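Local coordinates for protein AT-less polyketide synthase (Streptomyces platensis subsp. rosaceus, PDB 4TKT) that probably catalyses the decarboxylative condensation that extends a polyketide chain, as a ketosynthase domain of the modular synthase associated with isomigrastatin, at residues L371-L374 against L375-R379; P19-D23 against L24-W28; A262-A266 against D267-I271; G309-P312 against R313-G316. One frame throughout, in Å; residues are numbered along the deposited sequence.

Contact 1: residues L371-L374 against L375-R379; sequences LAKL and LLQMR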
loop_
_atom_site.group_PDB
_atom_site.type_symbol
_atom_site.label_atom_id
_atom_site.label_comp_id
_atom_site.label_asym_id
_atom_site.label_seq_id
_atom_site.Cartn_x
_atom_site.Cartn_y
_atom_site.Cartn_z
ATOM N N LEU A 371 -7.532 -3.272 1.895
ATOM C CA LEU A 371 -7.887 -1.862 1.991
ATOM C C LEU A 371 -7.752 -1.188 0.633
ATOM O O LEU A 371 -8.568 -0.346 0.265
ATOM C CB LEU A 371 -7.010 -1.151 3.021
ATOM C CG LEU A 371 -7.251 0.350 3.154
ATOM C CD1 LEU A 371 -8.701 0.622 3.513
ATOM C CD2 LEU A 371 -6.320 0.954 4.188
ATOM N N ALA A 372 -6.718 -1.575 -0.107
ATOM C CA ALA A 372 -6.484 -1.037 -1.441
ATOM C C ALA A 372 -7.650 -1.344 -2.372
ATOM O O ALA A 372 -8.158 -0.456 -3.053
ATOM C CB ALA A 372 -5.191 -1.591 -2.011
ATOM N N LYS A 373 -8.074 -2.605 -2.391
ATOM C CA LYS A 373 -9.189 -3.025 -3.230
ATOM C C LYS A 373 -10.456 -2.249 -2.893
ATOM O O LYS A 373 -11.201 -1.841 -3.783
ATOM C CB LYS A 373 -9.447 -4.525 -3.081
ATOM C CG LYS A 373 -10.669 -5.010 -3.846
ATOM C CD LYS A 373 -10.919 -6.490 -3.625
ATOM C CE LYS A 373 -12.299 -6.892 -4.122
ATOM N NZ LYS A 373 -12.631 -8.304 -3.789
ATOM N N LEU A 374 -10.688 -2.042 -1.601
ATOM C CA LEU A 374 -11.887 -1.352 -1.145
ATOM C C LEU A 374 -11.865 0.118 -1.549
ATOM O O LEU A 374 -12.847 0.631 -2.078
ATOM C CB LEU A 374 -12.037 -1.488 0.372
ATOM C CG LEU A 374 -13.335 -0.962 0.988
ATOM C CD1 LEU A 374 -14.543 -1.404 0.176
ATOM C CD2 LEU A 374 -13.460 -1.449 2.421
ATOM N N LEU A 375 -10.742 0.787 -1.308
ATOM C CA LEU A 375 -10.604 2.198 -1.655
ATOM C C LEU A 375 -10.667 2.421 -3.165
ATOM O O LEU A 375 -11.237 3.409 -3.630
ATOM C CB LEU A 375 -9.294 2.761 -1.100
ATOM C CG LEU A 375 -9.189 2.894 0.421
ATOM C CD1 LEU A 375 -7.798 3.357 0.816
ATOM C CD2 LEU A 375 -10.235 3.855 0.949
ATOM N N LEU A 376 -10.079 1.500 -3.922
ATOM C CA LEU A 376 -10.082 1.595 -5.378
ATOM C C LEU A 376 -11.482 1.404 -5.949
ATOM O O LEU A 376 -11.846 2.039 -6.938
ATOM C CB LEU A 376 -9.125 0.568 -5.987
ATOM C CG LEU A 376 -7.639 0.923 -5.936
ATOM C CD1 LEU A 376 -6.788 -0.263 -6.366
ATOM C CD2 LEU A 376 -7.360 2.133 -6.811
ATOM N N GLN A 377 -12.264 0.527 -5.327
ATOM C CA GLN A 377 -13.641 0.310 -5.753
ATOM C C GLN A 377 -14.465 1.574 -5.569
ATOM O O GLN A 377 -15.304 1.904 -6.404
ATOM C CB GLN A 377 -14.274 -0.848 -4.982
ATOM C CG GLN A 377 -13.891 -2.223 -5.500
ATOM C CD GLN A 377 -14.507 -3.338 -4.683
ATOM O OE1 GLN A 377 -15.031 -4.308 -5.229
ATOM N NE2 GLN A 377 -14.444 -3.208 -3.363
HETATM N N MSE A 378 -14.218 2.285 -4.474
HETATM C CA MSE A 378 -14.933 3.524 -4.198
HETATM C C MSE A 378 -14.458 4.652 -5.108
HETATM O O MSE A 378 -15.254 5.486 -5.540
HETATM C CB MSE A 378 -14.766 3.929 -2.733
HETATM C CG MSE A 378 -15.150 2.844 -1.743
HETATM SE SE MSE A 378 -15.284 3.497 0.090
HETATM C CE MSE A 378 -13.663 4.577 0.138
ATOM N N ARG A 379 -13.160 4.674 -5.393
ATOM C CA ARG A 379 -12.575 5.716 -6.232
ATOM C C ARG A 379 -13.162 5.690 -7.639
ATOM O O ARG A 379 -13.430 6.738 -8.226
ATOM C CB ARG A 379 -11.051 5.563 -6.296
ATOM C CG ARG A 379 -10.364 6.515 -7.272
ATOM C CD ARG A 379 -8.854 6.311 -7.275
ATOM N NE ARG A 379 -8.182 7.095 -8.311
ATOM C CZ ARG A 379 -7.732 8.334 -8.141
ATOM N NH1 ARG A 379 -7.886 8.944 -6.973
ATOM N NH2 ARG A 379 -7.129 8.967 -9.139
#
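Leu371 packs against Leu375 one helical turn further on, Leu371 CG lying 3.8 Å from Leu375 CD1. Leu371 O accepts from Leu375 N at 2.9 Å in a nearly straight bond (168°). With CG anti to the backbone N (chi1 177°), the Leu371 side chain bends along the helix, and its CD1 also touches CG of Leu375, the two side chains slanting across each other. Ala372 repeats the backbone pattern, its O taking the N-H of Leu376, and CG of Leu376 leans to 3.2 Å from the same Ala372 O. Lys373 O accepts from Gln377 N in its turn. The Lys373 side chain is fully extended; its CE passes 3.9 Å from Gln377 OE1, but the two polar ends part company, Lys373 NZ forming a salt bridge with Glu319 and Gln377 OE1 accepting from Val384 N. Leu374 sets CD1 4.0 Å from NE2 of Gln377, the two side chains crossing at about a right angle. Met378 N bonds to Leu374 O, and CG of this selenomethionine lies close to the same oxygen. The turn belongs to helix 366-380, which is packed on several sides: Leu371 and Leu375 touch Met14 of strand 9-17, Leu371 and Leu374 reach Val438 of strand 432-439, and Ala372 and Leu376 face helix 24-32.

Contact 2: residues P19-D23 against L24-W28; sequences PGAPD and LDTFW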
loop_
_atom_site.group_PDB
_atom_site.type_symbol
_atom_site.label_atom_id
_atom_site.label_comp_id
_atom_site.label_asym_id
_atom_site.label_seq_id
_atom_site.Cartn_x
_atom_site.Cartn_y
_atom_site.Cartn_z
ATOM N N PRO A 19 0.933 -9.085 -6.083
ATOM C CA PRO A 19 1.196 -10.056 -7.153
ATOM C C PRO A 19 0.580 -9.655 -8.487
ATOM O O PRO A 19 -0.629 -9.442 -8.575
ATOM C CB PRO A 19 0.548 -11.339 -6.624
ATOM C CG PRO A 19 0.614 -11.198 -5.151
ATOM C CD PRO A 19 0.373 -9.740 -4.888
ATOM N N GLY A 20 1.418 -9.546 -9.513
ATOM C CA GLY A 20 0.968 -9.147 -10.834
ATOM C C GLY A 20 0.656 -7.665 -10.924
ATOM O O GLY A 20 0.101 -7.203 -11.920
ATOM N N ALA A 21 1.021 -6.917 -9.886
ATOM C CA ALA A 21 0.699 -5.499 -9.820
ATOM C C ALA A 21 1.779 -4.695 -9.101
ATOM O O ALA A 21 1.733 -4.534 -7.881
ATOM C CB ALA A 21 -0.635 -5.302 -9.138
ATOM N N PRO A 22 2.751 -4.178 -9.866
ATOM C CA PRO A 22 3.861 -3.373 -9.342
ATOM C C PRO A 22 3.392 -2.076 -8.685
ATOM O O PRO A 22 4.117 -1.506 -7.871
ATOM C CB PRO A 22 4.701 -3.073 -10.590
ATOM C CG PRO A 22 4.308 -4.118 -11.580
ATOM C CD PRO A 22 2.861 -4.386 -11.318
ATOM N N ASP A 23 2.200 -1.615 -9.049
ATOM C CA ASP A 23 1.622 -0.424 -8.432
ATOM C C ASP A 23 0.106 -0.530 -8.370
ATOM O O ASP A 23 -0.481 -1.472 -8.905
ATOM C CB ASP A 23 2.039 0.843 -9.187
ATOM C CG ASP A 23 1.775 0.756 -10.681
ATOM O OD1 ASP A 23 0.720 0.222 -11.083
ATOM O OD2 ASP A 23 2.628 1.232 -11.458
ATOM N N LEU A 24 -0.523 0.448 -7.728
ATOM C CA LEU A 24 -1.960 0.405 -7.478
ATOM C C LEU A 24 -2.783 0.535 -8.756
ATOM O O LEU A 24 -3.852 -0.065 -8.870
ATOM C CB LEU A 24 -2.351 1.500 -6.482
ATOM C CG LEU A 24 -1.895 1.234 -5.043
ATOM C CD1 LEU A 24 -1.908 2.503 -4.205
ATOM C CD2 LEU A 24 -2.769 0.163 -4.407
ATOM N N ASP A 25 -2.285 1.311 -9.716
ATOM C CA ASP A 25 -2.974 1.476 -10.993
ATOM C C ASP A 25 -3.107 0.138 -11.711
ATOM O O ASP A 25 -4.167 -0.185 -12.250
ATOM C CB ASP A 25 -2.242 2.478 -11.891
ATOM C CG ASP A 25 -2.326 3.903 -11.377
ATOM O OD1 ASP A 25 -3.233 4.203 -10.570
ATOM O OD2 ASP A 25 -1.484 4.729 -11.785
ATOM N N THR A 26 -2.026 -0.635 -11.718
ATOM C CA THR A 26 -2.043 -1.962 -12.319
ATOM C C THR A 26 -2.948 -2.885 -11.519
ATOM O O THR A 26 -3.661 -3.719 -12.082
ATOM C CB THR A 26 -0.636 -2.569 -12.391
ATOM O OG1 THR A 26 0.234 -1.674 -13.092
ATOM C CG2 THR A 26 -0.668 -3.905 -13.112
ATOM N N PHE A 27 -2.916 -2.721 -10.200
ATOM C CA PHE A 27 -3.714 -3.540 -9.299
ATOM C C PHE A 27 -5.196 -3.385 -9.606
ATOM O O PHE A 27 -5.944 -4.361 -9.595
ATOM C CB PHE A 27 -3.415 -3.172 -7.845
ATOM C CG PHE A 27 -4.073 -4.074 -6.838
ATOM C CD1 PHE A 27 -3.976 -5.450 -6.952
ATOM C CD2 PHE A 27 -4.771 -3.543 -5.766
ATOM C CE1 PHE A 27 -4.574 -6.280 -6.024
ATOM C CE2 PHE A 27 -5.368 -4.368 -4.833
ATOM C CZ PHE A 27 -5.272 -5.738 -4.964
ATOM N N TRP A 28 -5.613 -2.159 -9.901
ATOM C CA TRP A 28 -6.998 -1.902 -10.270
ATOM C C TRP A 28 -7.348 -2.558 -11.599
ATOM O O TRP A 28 -8.443 -3.095 -11.765
ATOM C CB TRP A 28 -7.278 -0.401 -10.348
ATOM C CG TRP A 28 -8.648 -0.100 -10.875
ATOM C CD1 TRP A 28 -8.957 0.518 -12.050
ATOM C CD2 TRP A 28 -9.896 -0.431 -10.254
ATOM N NE1 TRP A 28 -10.321 0.604 -12.195
ATOM C CE2 TRP A 28 -10.920 0.029 -11.105
ATOM C CE3 TRP A 28 -10.247 -1.064 -9.057
ATOM C CZ2 TRP A 28 -12.272 -0.127 -10.800
ATOM C CZ3 TRP A 28 -11.589 -1.216 -8.754
ATOM C CH2 TRP A 28 -12.585 -0.750 -9.623
#
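Asp23 caps helix 24-32 through Thr26, in the turn that opens with Leu24 as the first helical residue. The backbone N of Thr26 gives a bond of 2.9 Å to Asp23 OD1, arriving nearly in line with the C-O bond, and the hydroxyl OG1 of Thr26 donates to the same OD1 at 2.8 Å, from the syn side and 33° out of the carboxylate plane. Two donors from one residue thus grip a single oxygen and restrict the turning of the carboxylate, which reaches them because Asp23 CG sits between its own backbone N and carbonyl carbon (chi1 52°). A leucine in place of Asp23 would probably leave both the amide and the hydroxyl of Thr26 without this acceptor, and the first turn less firmly closed. The methyl CG2 of Thr26 turns instead to the incoming loop, 3.6 Å from Gly20 O. Phe27 N binds Asp23 O, and Phe27 CB lies 3.7 Å from the methyl CB of Ala21, which also meets the ring obliquely. The Phe27 ring also meets that of Tyr18, planes at about 60°. An aspartate accepting from the backbone N three residues on is the classic N-cap; here the Thr26 hydroxyl adds a second bond.

Contact 3: residues A262-A266 against D267-I271; sequences ADAVA and DGDRI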
loop_
_atom_site.group_PDB
_atom_site.type_symbol
_atom_site.label_atom_id
_atom_site.label_comp_id
_atom_site.label_asym_id
_atom_site.label_seq_id
_atom_site.Cartn_x
_atom_site.Cartn_y
_atom_site.Cartn_z
ATOM N N ALA A 262 -9.735 16.818 9.621
ATOM C CA ALA A 262 -9.736 18.275 9.691
ATOM C C ALA A 262 -8.404 18.857 9.227
ATOM O O ALA A 262 -8.369 19.869 8.525
ATOM C CB ALA A 262 -10.047 18.735 11.106
ATOM N N ASP A 263 -7.313 18.207 9.619
ATOM C CA ASP A 263 -5.973 18.668 9.275
ATOM C C ASP A 263 -5.677 18.463 7.794
ATOM O O ASP A 263 -5.027 19.297 7.164
ATOM C CB ASP A 263 -4.930 17.944 10.127
ATOM C CG ASP A 263 -5.217 18.053 11.611
ATOM O OD1 ASP A 263 -6.275 18.607 11.969
ATOM O OD2 ASP A 263 -4.395 17.571 12.418
ATOM N N ALA A 264 -6.150 17.352 7.239
ATOM C CA ALA A 264 -5.958 17.077 5.820
ATOM C C ALA A 264 -6.736 18.074 4.969
ATOM O O ALA A 264 -6.214 18.606 3.990
ATOM C CB ALA A 264 -6.380 15.657 5.489
ATOM N N VAL A 265 -7.984 18.322 5.349
ATOM C CA VAL A 265 -8.826 19.277 4.641
ATOM C C VAL A 265 -8.214 20.676 4.681
ATOM O O VAL A 265 -8.170 21.371 3.666
ATOM C CB VAL A 265 -10.253 19.313 5.227
ATOM C CG1 VAL A 265 -11.022 20.511 4.702
ATOM C CG2 VAL A 265 -10.989 18.023 4.901
ATOM N N ALA A 266 -7.723 21.071 5.852
ATOM C CA ALA A 266 -7.136 22.398 6.033
ATOM C C ALA A 266 -5.841 22.575 5.243
ATOM O O ALA A 266 -5.473 23.695 4.886
ATOM C CB ALA A 266 -6.885 22.664 7.509
ATOM N N ASP A 267 -5.154 21.469 4.976
ATOM C CA ASP A 267 -3.859 21.510 4.303
ATOM C C ASP A 267 -3.975 21.218 2.812
ATOM O O ASP A 267 -2.969 21.140 2.108
ATOM C CB ASP A 267 -2.891 20.520 4.956
ATOM C CG ASP A 267 -2.376 21.011 6.293
ATOM O OD1 ASP A 267 -3.020 21.906 6.879
ATOM O OD2 ASP A 267 -1.331 20.506 6.758
ATOM N N GLY A 268 -5.205 21.055 2.337
ATOM C CA GLY A 268 -5.454 20.804 0.930
ATOM C C GLY A 268 -4.889 19.484 0.440
ATOM O O GLY A 268 -4.512 19.359 -0.726
ATOM N N ASP A 269 -4.832 18.498 1.330
ATOM C CA ASP A 269 -4.326 17.175 0.974
ATOM C C ASP A 269 -5.299 16.424 0.080
ATOM O O ASP A 269 -6.493 16.716 0.062
ATOM C CB ASP A 269 -4.053 16.336 2.227
ATOM C CG ASP A 269 -2.956 16.910 3.093
ATOM O OD1 ASP A 269 -2.141 17.703 2.579
ATOM O OD2 ASP A 269 -2.903 16.556 4.290
ATOM N N ARG A 270 -4.777 15.455 -0.664
ATOM C CA ARG A 270 -5.625 14.483 -1.333
ATOM C C ARG A 270 -6.276 13.626 -0.263
ATOM O O ARG A 270 -5.678 13.371 0.778
ATOM C CB ARG A 270 -4.821 13.610 -2.296
ATOM C CG ARG A 270 -4.074 14.377 -3.358
ATOM C CD ARG A 270 -3.222 13.448 -4.202
ATOM N NE ARG A 270 -4.018 12.411 -4.853
ATOM C CZ ARG A 270 -3.727 11.115 -4.816
ATOM N NH1 ARG A 270 -2.657 10.695 -4.158
ATOM N NH2 ARG A 270 -4.504 10.239 -5.438
ATOM N N ILE A 271 -7.506 13.192 -0.502
ATOM C CA ILE A 271 -8.179 12.330 0.457
ATOM C C ILE A 271 -8.762 11.122 -0.266
ATOM O O ILE A 271 -9.784 11.218 -0.945
ATOM C CB ILE A 271 -9.276 13.090 1.223
ATOM C CG1 ILE A 271 -8.663 14.287 1.956
ATOM C CG2 ILE A 271 -9.965 12.169 2.213
ATOM C CD1 ILE A 271 -9.668 15.179 2.641
#
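Ala264 and Asp269 form the close-packed side of this helix end. Ala264 O accepts from Asp269 N at 3.0 Å (162°). The side chains meet as well, Asp269 OD2 lying 3.8 Å from Ala264 CB. That methyl also packs on Ala10 and Val12 of strand 9-17, which places this side of the helix end against the strand. Gly268, with positive phi, reverses the chain; its N bonds to Val265 O at 3.3 Å, coming from above the carbonyl plane rather than toward a lone pair, and together with the Asp269 bond this makes a Schellman motif.

The outer side, where Ala266 and Gly268 are exposed, is looser. Val265 touches the returning chain through CG2, which meets Ile271 CD1 at 3.9 Å as the two side chains slant past each other.

Asp267 is held differently. Its N divides itself between Asp263 O and Ala264 O, both bonds weak, but its carboxylate is firmly engaged: OD2 forms a salt bridge with Arg259 and OD1 one with Arg123. An asparagine substituted for Asp267 would probably leave Arg123 without this charged mate and Arg259 with Asp269 as its remaining carboxylate here.

Asp269 OD2 forms a salt bridge with Arg259, while OD1 forms one with Lys599 and a hydrogen bond with Tyr111 OH. Two carboxylates so close to a helix C-terminus would raise the negative potential there, and the arginines and lysine gathered round them probably offset it, favouring the ionised forms of both aspartates.

Contact 4: residues G309-P312 against R313-G316; sequences GVDP and RDIG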
loop_
_atom_site.group_PDB
_atom_site.type_symbol
_atom_site.label_atom_id
_atom_site.label_comp_id
_atom_site.label_asym_id
_atom_site.label_seq_id
_atom_site.Cartn_x
_atom_site.Cartn_y
_atom_site.Cartn_z
ATOM N N GLY A 309 -19.817 4.983 14.219
ATOM C CA GLY A 309 -21.079 5.697 14.275
ATOM C C GLY A 309 -21.874 5.574 12.990
ATOM O O GLY A 309 -22.598 6.491 12.605
ATOM N N VAL A 310 -21.741 4.432 12.324
ATOM C CA VAL A 310 -22.419 4.205 11.055
ATOM C C VAL A 310 -23.674 3.359 11.230
ATOM O O VAL A 310 -23.857 2.705 12.257
ATOM C CB VAL A 310 -21.489 3.510 10.037
ATOM C CG1 VAL A 310 -20.214 4.313 9.846
ATOM C CG2 VAL A 310 -21.162 2.101 10.495
ATOM N N ASP A 311 -24.539 3.387 10.219
ATOM C CA ASP A 311 -25.699 2.506 10.157
ATOM C C ASP A 311 -25.392 1.375 9.179
ATOM O O ASP A 311 -25.395 1.586 7.968
ATOM C CB ASP A 311 -26.948 3.279 9.721
ATOM C CG ASP A 311 -28.235 2.485 9.908
ATOM O OD1 ASP A 311 -28.176 1.243 10.024
ATOM O OD2 ASP A 311 -29.315 3.114 9.932
ATOM N N PRO A 312 -25.116 0.172 9.707
ATOM C CA PRO A 312 -24.717 -1.011 8.934
ATOM C C PRO A 312 -25.606 -1.303 7.726
ATOM O O PRO A 312 -25.151 -1.949 6.784
ATOM C CB PRO A 312 -24.812 -2.156 9.955
ATOM C CG PRO A 312 -25.238 -1.530 11.251
ATOM C CD PRO A 312 -25.015 -0.068 11.153
ATOM N N ARG A 313 -26.851 -0.838 7.751
ATOM C CA ARG A 313 -27.743 -0.991 6.607
ATOM C C ARG A 313 -27.198 -0.239 5.389
ATOM O O ARG A 313 -27.477 -0.599 4.243
ATOM C CB ARG A 313 -29.149 -0.500 6.963
ATOM C CG ARG A 313 -30.164 -0.582 5.830
ATOM C CD ARG A 313 -30.294 -1.996 5.278
ATOM N NE ARG A 313 -31.231 -2.063 4.158
ATOM C CZ ARG A 313 -30.911 -1.800 2.893
ATOM N NH1 ARG A 313 -31.833 -1.886 1.941
ATOM N NH2 ARG A 313 -29.672 -1.450 2.577
ATOM N N ASP A 314 -26.398 0.793 5.645
ATOM C CA ASP A 314 -25.850 1.625 4.579
ATOM C C ASP A 314 -24.557 1.067 3.987
ATOM O O ASP A 314 -24.079 1.572 2.971
ATOM C CB ASP A 314 -25.602 3.043 5.093
ATOM C CG ASP A 314 -26.874 3.727 5.552
ATOM O OD1 ASP A 314 -27.921 3.542 4.898
ATOM O OD2 ASP A 314 -26.825 4.449 6.571
ATOM N N ILE A 315 -23.989 0.045 4.624
ATOM C CA ILE A 315 -22.767 -0.584 4.123
ATOM C C ILE A 315 -22.981 -1.102 2.707
ATOM O O ILE A 315 -23.859 -1.932 2.467
ATOM C CB ILE A 315 -22.302 -1.757 5.010
ATOM C CG1 ILE A 315 -22.047 -1.296 6.446
ATOM C CG2 ILE A 315 -21.046 -2.393 4.425
ATOM C CD1 ILE A 315 -20.793 -0.491 6.616
ATOM N N GLY A 316 -22.180 -0.607 1.771
ATOM C CA GLY A 316 -22.337 -0.967 0.375
ATOM C C GLY A 316 -21.500 -2.160 -0.034
ATOM O O GLY A 316 -21.859 -2.893 -0.954
#
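Asp311 O accepts from Asp314 N at 2.7 Å (163°) and Pro312 O from Ile315 N at 3.2 Å, two successive i to i+3 bonds that coil the chain into a short 3-10 turn, the second donor standing above the carbonyl plane. Among the side chains, Asp311 acts at the start of this turn: with CG anti to the backbone N (chi1 -168°), its OD1 swings over to Arg313 N, a weak bond of 3.4 Å, and lies 3.7 Å from Arg313 CB. The guanidinium does not answer that carboxylate, for the Arg313 chain bends at chi2 and leads away to a cation-pi contact with Phe349. Asp314 folds back, placing OD2 3.4 Å from Asp311 CB. The two carboxylates, their planes 62° apart, come within 4.4 Å at their OD2 atoms, a like-charge approach that their exposed position probably softens through solvent. Ile315 lays CG1 against Pro312 O at 3.2 Å, on the buried side of the turn. The whole turn joins helix 294-308 to strand 317-319: Pro312 packs on Phe343, Val310 and Ile315 rest on Leu421 of strand 421-427, and Gly316 makes backbone bonds to Ala351 and Leu421 on the neighbouring strands.

In the fold
Along the chain the order is contact 2, contact 3, contact 4, contact 1, all within the ketosynthase, a layered alpha/beta core of thiolase type. Contacts 1 and 2 are neighbours, centres about 13 Å apart: helix 366-380 lies on helix 24-32, with Leu376 CB 3.7 Å from Trp28 CE3 and Ala372 CB 3.8 Å from Leu24 CD2. Contacts 3 and 4 lie further out, centres about 25 Å apart, on connections leading into strands 273-282 and 317-319. Contact 1 stands about 17 Å from contact 4 and 19 Å from contact 3, centre to centre, yet touches the latter where Arg379 NH1 comes 3.9 Å from Arg270 NH2, like charges close together. An interior helix pair is thus accompanied by two peripheral turns.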